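Local coordinates for ornithine carbamoyltransferase, anabolic (Campylobacter jejuni subsp. jejuni, PDB 3TPF), which probably catalyses the reversible transfer of the carbamoyl group from carbamoyl phosphate to L-ornithine, giving L-citrulline and phosphate in arginine biosynthesis, at residues E14-L19 and Q128-L133; S18-A23 and T135-N140; Y206-A211 and E246-V251. All blocks are in the same frame, centred on the assembly; numbering follows the deposited sequence.

Contact 1 of 3, residues E14-L19 and Q128-L133; sequences EEILSL and QVLGDL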
loop_
_atom_site.group_PDB
_atom_site.type_symbol
_atom_site.label_atom_id
_atom_site.label_comp_id
_atom_site.label_asym_id
_atom_site.label_seq_id
_atom_site.Cartn_x
_atom_site.Cartn_y
_atom_site.Cartn_z
ATOM N N GLU B 14 -35.122 -2.441 10.657
ATOM C CA GLU B 14 -34.822 -3.871 10.758
ATOM C C GLU B 14 -33.472 -4.212 10.116
ATOM O O GLU B 14 -32.682 -4.963 10.645
ATOM C CB GLU B 14 -35.910 -4.682 10.086
ATOM C CG GLU B 14 -37.234 -4.685 10.827
ATOM C CD GLU B 14 -38.121 -3.438 10.586
ATOM O OE1 GLU B 14 -38.034 -2.764 9.496
ATOM O OE2 GLU B 14 -38.941 -3.159 11.519
ATOM N N GLU B 15 -33.241 -3.670 8.949
ATOM C CA GLU B 15 -31.980 -3.871 8.319
ATOM C C GLU B 15 -30.800 -3.381 9.196
ATOM O O GLU B 15 -29.785 -4.045 9.286
ATOM C CB GLU B 15 -31.972 -3.225 6.934
ATOM C CG GLU B 15 -32.736 -4.075 5.930
ATOM C CD GLU B 15 -32.965 -3.402 4.590
ATOM O OE1 GLU B 15 -33.270 -2.179 4.564
ATOM O OE2 GLU B 15 -32.835 -4.110 3.561
ATOM N N ILE B 16 -30.899 -2.184 9.745
ATOM C CA ILE B 16 -29.758 -1.604 10.477
ATOM C C ILE B 16 -29.547 -2.457 11.721
ATOM O O ILE B 16 -28.446 -2.823 12.048
ATOM C CB ILE B 16 -29.994 -0.160 10.914
ATOM C CG1 ILE B 16 -29.866 0.756 9.722
ATOM C CG2 ILE B 16 -29.037 0.252 12.002
ATOM C CD1 ILE B 16 -30.813 1.957 9.777
ATOM N N LEU B 17 -30.624 -2.788 12.404
ATOM C CA LEU B 17 -30.498 -3.557 13.627
ATOM C C LEU B 17 -29.909 -4.958 13.349
ATOM O O LEU B 17 -29.182 -5.528 14.177
ATOM C CB LEU B 17 -31.831 -3.692 14.410
ATOM C CG LEU B 17 -32.310 -2.438 15.174
ATOM C CD1 LEU B 17 -33.643 -2.715 15.835
ATOM C CD2 LEU B 17 -31.268 -1.895 16.144
ATOM N N SER B 18 -30.171 -5.494 12.179
ATOM C CA SER B 18 -29.679 -6.820 11.919
ATOM C C SER B 18 -28.180 -6.760 11.571
ATOM O O SER B 18 -27.485 -7.744 11.742
ATOM C CB SER B 18 -30.478 -7.491 10.815
ATOM O OG SER B 18 -29.767 -7.240 9.623
ATOM N N LEU B 19 -27.726 -5.632 11.048
ATOM C CA LEU B 19 -26.315 -5.412 10.818
ATOM C C LEU B 19 -25.545 -5.385 12.145
ATOM O O LEU B 19 -24.530 -6.053 12.360
ATOM C CB LEU B 19 -26.076 -4.104 10.085
ATOM C CG LEU B 19 -26.224 -4.048 8.543
ATOM C CD1 LEU B 19 -25.942 -2.652 8.006
ATOM C CD2 LEU B 19 -25.315 -5.084 7.886
ATOM N N GLN B 128 -19.473 4.799 10.627
ATOM C CA GLN B 128 -19.187 5.253 11.983
ATOM C C GLN B 128 -20.417 5.118 12.912
ATOM O O GLN B 128 -20.353 4.646 14.056
ATOM C CB GLN B 128 -18.665 6.700 11.951
ATOM C CG GLN B 128 -18.278 7.200 13.319
ATOM C CD GLN B 128 -17.067 6.467 13.977
ATOM O OE1 GLN B 128 -16.118 6.065 13.283
ATOM N NE2 GLN B 128 -17.078 6.360 15.337
ATOM N N VAL B 129 -21.542 5.604 12.417
ATOM C CA VAL B 129 -22.759 5.524 13.219
ATOM C C VAL B 129 -23.073 4.095 13.463
ATOM O O VAL B 129 -23.464 3.762 14.551
ATOM C CB VAL B 129 -23.844 6.282 12.570
ATOM C CG1 VAL B 129 -25.181 5.923 13.165
ATOM C CG2 VAL B 129 -23.482 7.765 12.610
ATOM N N LEU B 130 -22.815 3.200 12.522
ATOM C CA LEU B 130 -23.129 1.774 12.817
ATOM C C LEU B 130 -22.296 1.313 13.967
ATOM O O LEU B 130 -22.736 0.552 14.819
ATOM C CB LEU B 130 -22.849 0.865 11.646
ATOM C CG LEU B 130 -23.916 0.678 10.603
ATOM C CD1 LEU B 130 -23.345 -0.144 9.533
ATOM C CD2 LEU B 130 -25.144 0.017 11.125
ATOM N N GLY B 131 -21.048 1.761 13.998
ATOM C CA GLY B 131 -20.115 1.321 15.076
ATOM C C GLY B 131 -20.426 1.881 16.465
ATOM O O GLY B 131 -20.379 1.201 17.478
ATOM N N ASP B 132 -20.839 3.132 16.451
ATOM C CA ASP B 132 -21.390 3.789 17.616
ATOM C C ASP B 132 -22.582 2.987 18.157
ATOM O O ASP B 132 -22.623 2.622 19.322
ATOM C CB ASP B 132 -21.809 5.229 17.270
ATOM C CG ASP B 132 -20.613 6.143 17.047
ATOM O OD1 ASP B 132 -19.441 5.666 17.159
ATOM O OD2 ASP B 132 -20.817 7.395 16.876
ATOM N N LEU B 133 -23.485 2.656 17.293
ATOM C CA LEU B 133 -24.667 1.830 17.649
ATOM C C LEU B 133 -24.286 0.521 18.287
ATOM O O LEU B 133 -24.765 0.150 19.360
ATOM C CB LEU B 133 -25.445 1.526 16.388
ATOM C CG LEU B 133 -26.938 1.657 16.407
ATOM C CD1 LEU B 133 -27.395 2.838 17.224
ATOM C CD2 LEU B 133 -27.342 1.894 14.965
#

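Contact 2 of 3, residues S18-A23 and T135-N140; sequences SLVNHA and TIKEWN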
loop_
_atom_site.group_PDB
_atom_site.type_symbol
_atom_site.label_atom_id
_atom_site.label_comp_id
_atom_site.label_asym_id
_atom_site.label_seq_id
_atom_site.Cartn_x
_atom_site.Cartn_y
_atom_site.Cartn_z
ATOM N N SER B 18 -30.171 -5.494 12.179
ATOM C CA SER B 18 -29.679 -6.820 11.919
ATOM C C SER B 18 -28.180 -6.760 11.571
ATOM O O SER B 18 -27.485 -7.744 11.742
ATOM C CB SER B 18 -30.478 -7.491 10.815
ATOM O OG SER B 18 -29.767 -7.240 9.623
ATOM N N LEU B 19 -27.726 -5.632 11.048
ATOM C CA LEU B 19 -26.315 -5.412 10.818
ATOM C C LEU B 19 -25.545 -5.385 12.145
ATOM O O LEU B 19 -24.530 -6.053 12.360
ATOM C CB LEU B 19 -26.076 -4.104 10.085
ATOM C CG LEU B 19 -26.224 -4.048 8.543
ATOM C CD1 LEU B 19 -25.942 -2.652 8.006
ATOM C CD2 LEU B 19 -25.315 -5.084 7.886
ATOM N N VAL B 20 -26.079 -4.651 13.085
ATOM C CA VAL B 20 -25.531 -4.660 14.424
ATOM C C VAL B 20 -25.536 -6.079 15.033
ATOM O O VAL B 20 -24.567 -6.489 15.660
ATOM C CB VAL B 20 -26.282 -3.689 15.332
ATOM C CG1 VAL B 20 -25.935 -4.055 16.754
ATOM C CG2 VAL B 20 -25.950 -2.225 14.998
ATOM N N ASN B 21 -26.618 -6.804 14.893
ATOM C CA ASN B 21 -26.653 -8.122 15.536
ATOM C C ASN B 21 -25.679 -9.061 14.907
ATOM O O ASN B 21 -25.135 -9.962 15.534
ATOM C CB ASN B 21 -28.039 -8.801 15.488
ATOM C CG ASN B 21 -29.065 -8.101 16.350
ATOM O OD1 ASN B 21 -28.755 -7.293 17.278
ATOM N ND2 ASN B 21 -30.319 -8.441 16.085
ATOM N N HIS B 22 -25.481 -8.872 13.616
ATOM C CA HIS B 22 -24.610 -9.777 12.911
ATOM C C HIS B 22 -23.164 -9.471 13.364
ATOM O O HIS B 22 -22.394 -10.395 13.622
ATOM C CB HIS B 22 -24.765 -9.607 11.402
ATOM C CG HIS B 22 -24.076 -10.676 10.608
ATOM N ND1 HIS B 22 -23.744 -11.890 11.157
ATOM C CD2 HIS B 22 -23.643 -10.714 9.328
ATOM C CE1 HIS B 22 -23.122 -12.632 10.263
ATOM N NE2 HIS B 22 -23.053 -11.944 9.144
ATOM N N ALA B 23 -22.863 -8.175 13.438
ATOM C CA ALA B 23 -21.550 -7.686 13.874
ATOM C C ALA B 23 -21.211 -8.379 15.182
ATOM O O ALA B 23 -20.152 -8.945 15.392
ATOM C CB ALA B 23 -21.539 -6.164 14.027
ATOM N N THR B 135 -21.784 -0.168 19.771
ATOM C CA THR B 135 -21.117 0.094 21.052
ATOM C C THR B 135 -22.109 0.390 22.157
ATOM O O THR B 135 -21.992 -0.088 23.263
ATOM C CB THR B 135 -20.104 1.227 20.943
ATOM O OG1 THR B 135 -19.086 0.841 20.004
ATOM C CG2 THR B 135 -19.489 1.410 22.286
ATOM N N ILE B 136 -23.117 1.151 21.778
ATOM C CA ILE B 136 -24.231 1.445 22.654
ATOM C C ILE B 136 -24.928 0.156 23.124
ATOM O O ILE B 136 -25.254 -0.004 24.287
ATOM C CB ILE B 136 -25.263 2.339 21.957
ATOM C CG1 ILE B 136 -24.672 3.738 21.725
ATOM C CG2 ILE B 136 -26.512 2.411 22.805
ATOM C CD1 ILE B 136 -25.491 4.561 20.784
ATOM N N LYS B 137 -25.065 -0.779 22.215
ATOM C CA LYS B 137 -25.683 -2.045 22.538
ATOM C C LYS B 137 -24.790 -2.855 23.472
ATOM O O LYS B 137 -25.247 -3.490 24.407
ATOM C CB LYS B 137 -26.001 -2.787 21.244
ATOM C CG LYS B 137 -26.711 -4.110 21.373
ATOM C CD LYS B 137 -27.449 -4.489 20.063
ATOM C CE LYS B 137 -28.314 -5.783 20.225
ATOM N NZ LYS B 137 -27.658 -7.125 19.989
ATOM N N GLU B 138 -23.491 -2.807 23.226
ATOM C CA GLU B 138 -22.524 -3.530 24.074
ATOM C C GLU B 138 -22.445 -2.993 25.480
ATOM O O GLU B 138 -22.159 -3.716 26.420
ATOM C CB GLU B 138 -21.115 -3.467 23.488
ATOM C CG GLU B 138 -20.537 -4.796 22.981
ATOM C CD GLU B 138 -19.022 -4.715 22.743
ATOM O OE1 GLU B 138 -18.455 -5.835 22.755
ATOM O OE2 GLU B 138 -18.404 -3.577 22.554
ATOM N N TRP B 139 -22.715 -1.716 25.626
ATOM C CA TRP B 139 -22.619 -1.100 26.935
ATOM C C TRP B 139 -23.978 -1.039 27.612
ATOM O O TRP B 139 -24.217 -0.235 28.516
ATOM C CB TRP B 139 -21.944 0.246 26.838
ATOM C CG TRP B 139 -20.467 0.029 26.643
ATOM C CD1 TRP B 139 -19.819 -0.539 25.524
ATOM C CD2 TRP B 139 -19.429 0.333 27.563
ATOM N NE1 TRP B 139 -18.449 -0.570 25.704
ATOM C CE2 TRP B 139 -18.180 -0.044 26.934
ATOM C CE3 TRP B 139 -19.418 0.902 28.822
ATOM C CZ2 TRP B 139 -16.989 0.091 27.549
ATOM C CZ3 TRP B 139 -18.235 1.053 29.438
ATOM C CH2 TRP B 139 -17.007 0.647 28.814
ATOM N N ASN B 140 -24.862 -1.906 27.148
ATOM C CA ASN B 140 -26.203 -2.015 27.678
ATOM C C ASN B 140 -26.891 -0.648 27.905
ATOM O O ASN B 140 -27.472 -0.423 28.922
ATOM C CB ASN B 140 -26.173 -2.788 28.966
ATOM C CG ASN B 140 -25.570 -4.139 28.780
ATOM O OD1 ASN B 140 -26.149 -5.006 28.135
ATOM N ND2 ASN B 140 -24.394 -4.333 29.335
#

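Contact 3 of 3, residues Y206-A211 and E246-V251; sequences YDKFEA and EKAMSV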
loop_
_atom_site.group_PDB
_atom_site.type_symbol
_atom_site.label_atom_id
_atom_site.label_comp_id
_atom_site.label_asym_id
_atom_site.label_seq_id
_atom_site.Cartn_x
_atom_site.Cartn_y
_atom_site.Cartn_z
ATOM N N TYR B 206 -29.747 24.988 20.866
ATOM C CA TYR B 206 -28.409 25.582 21.010
ATOM C C TYR B 206 -27.950 25.660 22.472
ATOM O O TYR B 206 -27.163 26.528 22.858
ATOM C CB TYR B 206 -28.326 26.945 20.333
ATOM C CG TYR B 206 -29.282 27.966 20.844
ATOM C CD1 TYR B 206 -30.409 28.311 20.093
ATOM C CD2 TYR B 206 -29.068 28.640 22.068
ATOM C CE1 TYR B 206 -31.306 29.282 20.552
ATOM C CE2 TYR B 206 -29.962 29.606 22.529
ATOM C CZ TYR B 206 -31.077 29.928 21.765
ATOM O OH TYR B 206 -31.985 30.885 22.188
ATOM N N ASP B 207 -28.446 24.723 23.271
ATOM C CA ASP B 207 -28.148 24.678 24.713
ATOM C C ASP B 207 -27.619 23.306 25.102
ATOM O O ASP B 207 -28.375 22.348 25.202
ATOM C CB ASP B 207 -29.392 24.990 25.530
ATOM C CG ASP B 207 -29.104 25.137 26.990
ATOM O OD1 ASP B 207 -28.048 24.681 27.452
ATOM O OD2 ASP B 207 -29.926 25.759 27.692
ATOM N N LYS B 208 -26.329 23.244 25.351
ATOM C CA LYS B 208 -25.660 21.990 25.662
ATOM C C LYS B 208 -26.422 21.258 26.765
ATOM O O LYS B 208 -26.695 20.066 26.688
ATOM C CB LYS B 208 -24.197 22.288 26.067
ATOM C CG LYS B 208 -23.368 21.131 26.620
ATOM C CD LYS B 208 -21.895 21.512 26.867
ATOM C CE LYS B 208 -21.617 22.209 28.202
ATOM N NZ LYS B 208 -20.182 22.509 28.493
ATOM N N PHE B 209 -26.766 22.002 27.796
ATOM C CA PHE B 209 -27.271 21.411 29.038
ATOM C C PHE B 209 -28.675 20.848 28.898
ATOM O O PHE B 209 -28.996 19.809 29.475
ATOM C CB PHE B 209 -27.232 22.427 30.155
ATOM C CG PHE B 209 -25.856 22.945 30.447
ATOM C CD1 PHE B 209 -25.441 24.186 29.953
ATOM C CD2 PHE B 209 -24.968 22.201 31.210
ATOM C CE1 PHE B 209 -24.170 24.683 30.239
ATOM C CE2 PHE B 209 -23.700 22.684 31.484
ATOM C CZ PHE B 209 -23.300 23.934 31.008
ATOM N N GLU B 210 -29.490 21.527 28.112
ATOM C CA GLU B 210 -30.827 21.034 27.766
ATOM C C GLU B 210 -30.742 19.718 27.003
ATOM O O GLU B 210 -31.487 18.772 27.247
ATOM C CB GLU B 210 -31.587 22.058 26.914
ATOM C CG GLU B 210 -32.957 21.600 26.376
ATOM C CD GLU B 210 -34.059 21.599 27.419
ATOM O OE1 GLU B 210 -33.777 21.636 28.640
ATOM O OE2 GLU B 210 -35.245 21.605 27.007
ATOM N N ALA B 211 -29.835 19.677 26.044
ATOM C CA ALA B 211 -29.650 18.476 25.196
ATOM C C ALA B 211 -29.250 17.300 26.043
ATOM O O ALA B 211 -29.624 16.165 25.770
ATOM C CB ALA B 211 -28.604 18.719 24.123
ATOM N N GLU B 246 -16.601 17.558 32.817
ATOM C CA GLU B 246 -17.186 16.861 33.984
ATOM C C GLU B 246 -18.574 17.400 34.301
ATOM O O GLU B 246 -19.522 16.639 34.524
ATOM C CB GLU B 246 -16.266 16.957 35.213
ATOM C CG GLU B 246 -16.276 15.723 36.124
ATOM C CD GLU B 246 -15.841 16.026 37.570
ATOM O OE1 GLU B 246 -14.883 15.362 38.077
ATOM O OE2 GLU B 246 -16.456 16.937 38.211
ATOM N N LYS B 247 -18.694 18.719 34.329
ATOM C CA LYS B 247 -20.000 19.335 34.679
ATOM C C LYS B 247 -21.067 18.948 33.675
ATOM O O LYS B 247 -22.229 18.764 34.050
ATOM C CB LYS B 247 -19.986 20.880 34.822
ATOM C CG LYS B 247 -21.273 21.418 35.490
ATOM C CD LYS B 247 -21.247 22.920 35.702
ATOM N N ALA B 248 -20.669 18.906 32.408
ATOM C CA ALA B 248 -21.599 18.584 31.333
ATOM C C ALA B 248 -22.086 17.141 31.480
ATOM O O ALA B 248 -23.272 16.885 31.427
ATOM C CB ALA B 248 -20.979 18.807 29.970
HETATM N N MSE B 249 -21.157 16.216 31.690
HETATM C CA MSE B 249 -21.510 14.799 31.879
HETATM C C MSE B 249 -22.346 14.601 33.091
HETATM O O MSE B 249 -23.166 13.673 33.126
HETATM C CB MSE B 249 -20.315 13.874 32.067
HETATM C CG MSE B 249 -19.505 13.608 30.801
HETATM SE SE MSE B 249 -20.608 13.024 29.233
HETATM C CE MSE B 249 -21.038 11.092 29.548
ATOM N N SER B 250 -22.106 15.435 34.110
ATOM C CA SER B 250 -22.908 15.451 35.365
ATOM C C SER B 250 -24.388 15.626 35.092
ATOM O O SER B 250 -25.231 15.110 35.826
ATOM C CB SER B 250 -22.489 16.589 36.313
ATOM N N VAL B 251 -24.699 16.385 34.047
ATOM C CA VAL B 251 -26.095 16.745 33.694
ATOM C C VAL B 251 -26.833 15.559 33.095
ATOM O O VAL B 251 -28.057 15.423 33.171
ATOM C CB VAL B 251 -26.112 17.926 32.709
ATOM C CG1 VAL B 251 -27.527 18.322 32.359
ATOM C CG2 VAL B 251 -25.334 19.090 33.290
#

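Contact 1 of 3, residues E14-L19 and Q128-L133
L130 sets its forked end against both I16 and L19, two residues three positions apart on the facing helix. CD1 of L130 lies 3.9 Å from CD1 of L19, while CD2 of L130 comes within 4.0 Å of CG2 of I16. The CD2 branch also grazes L19, its distance to L19 CD1 being 4.2 Å, so the fork closes on both neighbours at once. On the I16 side the packing is doubled: CG2 of I16 is also met by CD2 of L133, at 3.8 Å, the two side chains crossing at about a right angle. I16 can do this because its first torsion (chi1 -75°) sets CG1 beside the backbone N and turns CG2 to lie anti to that N, leaving the short branch to the two leucines. This tight part is wholly aliphatic and buried, and no hydrogen bond spans the two segments. The opposite character appears on the outer side of helix 13-28, where E14 and S18 are exposed to solvent. The axes of the two segments pass 10.6 Å apart at closest and are inclined at 66°; four side chains carry the contact. Other elements enclose it: L130 and L19 also rest on V292 and F299 of helix 279-302, and L133 touches W162 of helix 157-169. Helix 126-138 begins among the predicted carbamoyl phosphate ligands P126, T127 and Q128, and farther along it presents L130 and L133 to helix 13-28. The arrangement belongs to the carbamoyltransferase fold, in which the N-terminal helix packs against one of the two long helices that join the carbamoyl phosphate domain to the ornithine domain.

Contact 2 of 3, residues S18-A23 and T135-N140
N21 and K137 meet through a single polar bond, the ammonium NZ of K137 donating to OD1 of N21 at 2.9 Å. The donor approaches at a C=O...N angle of 144° and is tilted 35° from the carbonyl plane. The lysine chain runs nearly straight through its first three torsions and then turns sharply at the last (chi4 -87°), which carries NZ round to the amide oxygen. CE itself passes 3.3 Å from N21 OD1.

The apolar component comes from the same lysine, one carbon short of CE. Its CD rests 3.7 Å from CG1 of V20, the residue just before N21, so the methylene chain packs on a buried valine, and the charged end goes on to the partly exposed N21. A salt bridge from E138 to K27 links the same two helices farther along.

K137 therefore joins helix 13-28 to the last turn of helix 126-138. That turn closes in a Schellman motif, with N140, at positive phi, as its C-prime residue: K141 N bonds to I136 O and N140 N to K137 O.

Contact 3 of 3, residues Y206-A211 and E246-V251
F209 and V251 meet across two short helices of the Rossmann-like ornithine-binding domain: helix 208-212, just after the edge strand 201-205, and helix 246-251, which precedes strand 257-260 at the other edge of the parallel sheet. Apolar packing dominates. CG2 of V251 approaches the edge of the F209 ring, in its plane, at 3.8 Å from CD2, so the valine abuts the rim and does not lie over a face. The other methyl of V251, CG1, faces the backbone, 3.6 Å from the carbonyl oxygen F209 O. Since CG1 is anti to the valine N and CG2 is beside it (chi1 -179°), one branch is left for the peptide and the other for the ring.

A second apolar part of the contact is made by K208. Its CE stands 3.7 Å above one face of the F209 ring, displaced toward the rim, and also lies 3.9 Å from CB of A248. The lysine reaches across because its chain bends at chi3 (83°). A248 and V251 both continue the packing onto L212.

Polar bonds hold the lysine end and the start of helix 208-212. NZ of K208 donates to the carbonyl oxygens of M243 and G241, with a long, weak ion pair to D245 besides, so two backbone acceptors hold a lysine that is largely buried. At the start of helix 208-212 D207 is the N-cap: its OD1 accepts from F209 N at 3.0 Å, the N lying 36° out of the carboxylate plane.

Overall arrangement
Contacts 1 and 2 are successive parts of one interface between helix 13-28 and helix 126-138. Their centres are about 7 Å apart, they share S18 and L19, and they touch where V20 CG2 lies 4.0 Å from L133 CB; the apolar first part passes into a more polar second part toward the end of helix 126-138. Contact 3 comes later in the chain, after both have closed, and its centre is about 26 Å from each of theirs, with no touch. It belongs to the ornithine-binding domain and its five-stranded parallel sheet. The first two contacts thus pack a helix of the carbamoyl phosphate domain on an interdomain helix, while the third joins two peripheral helices of the second domain.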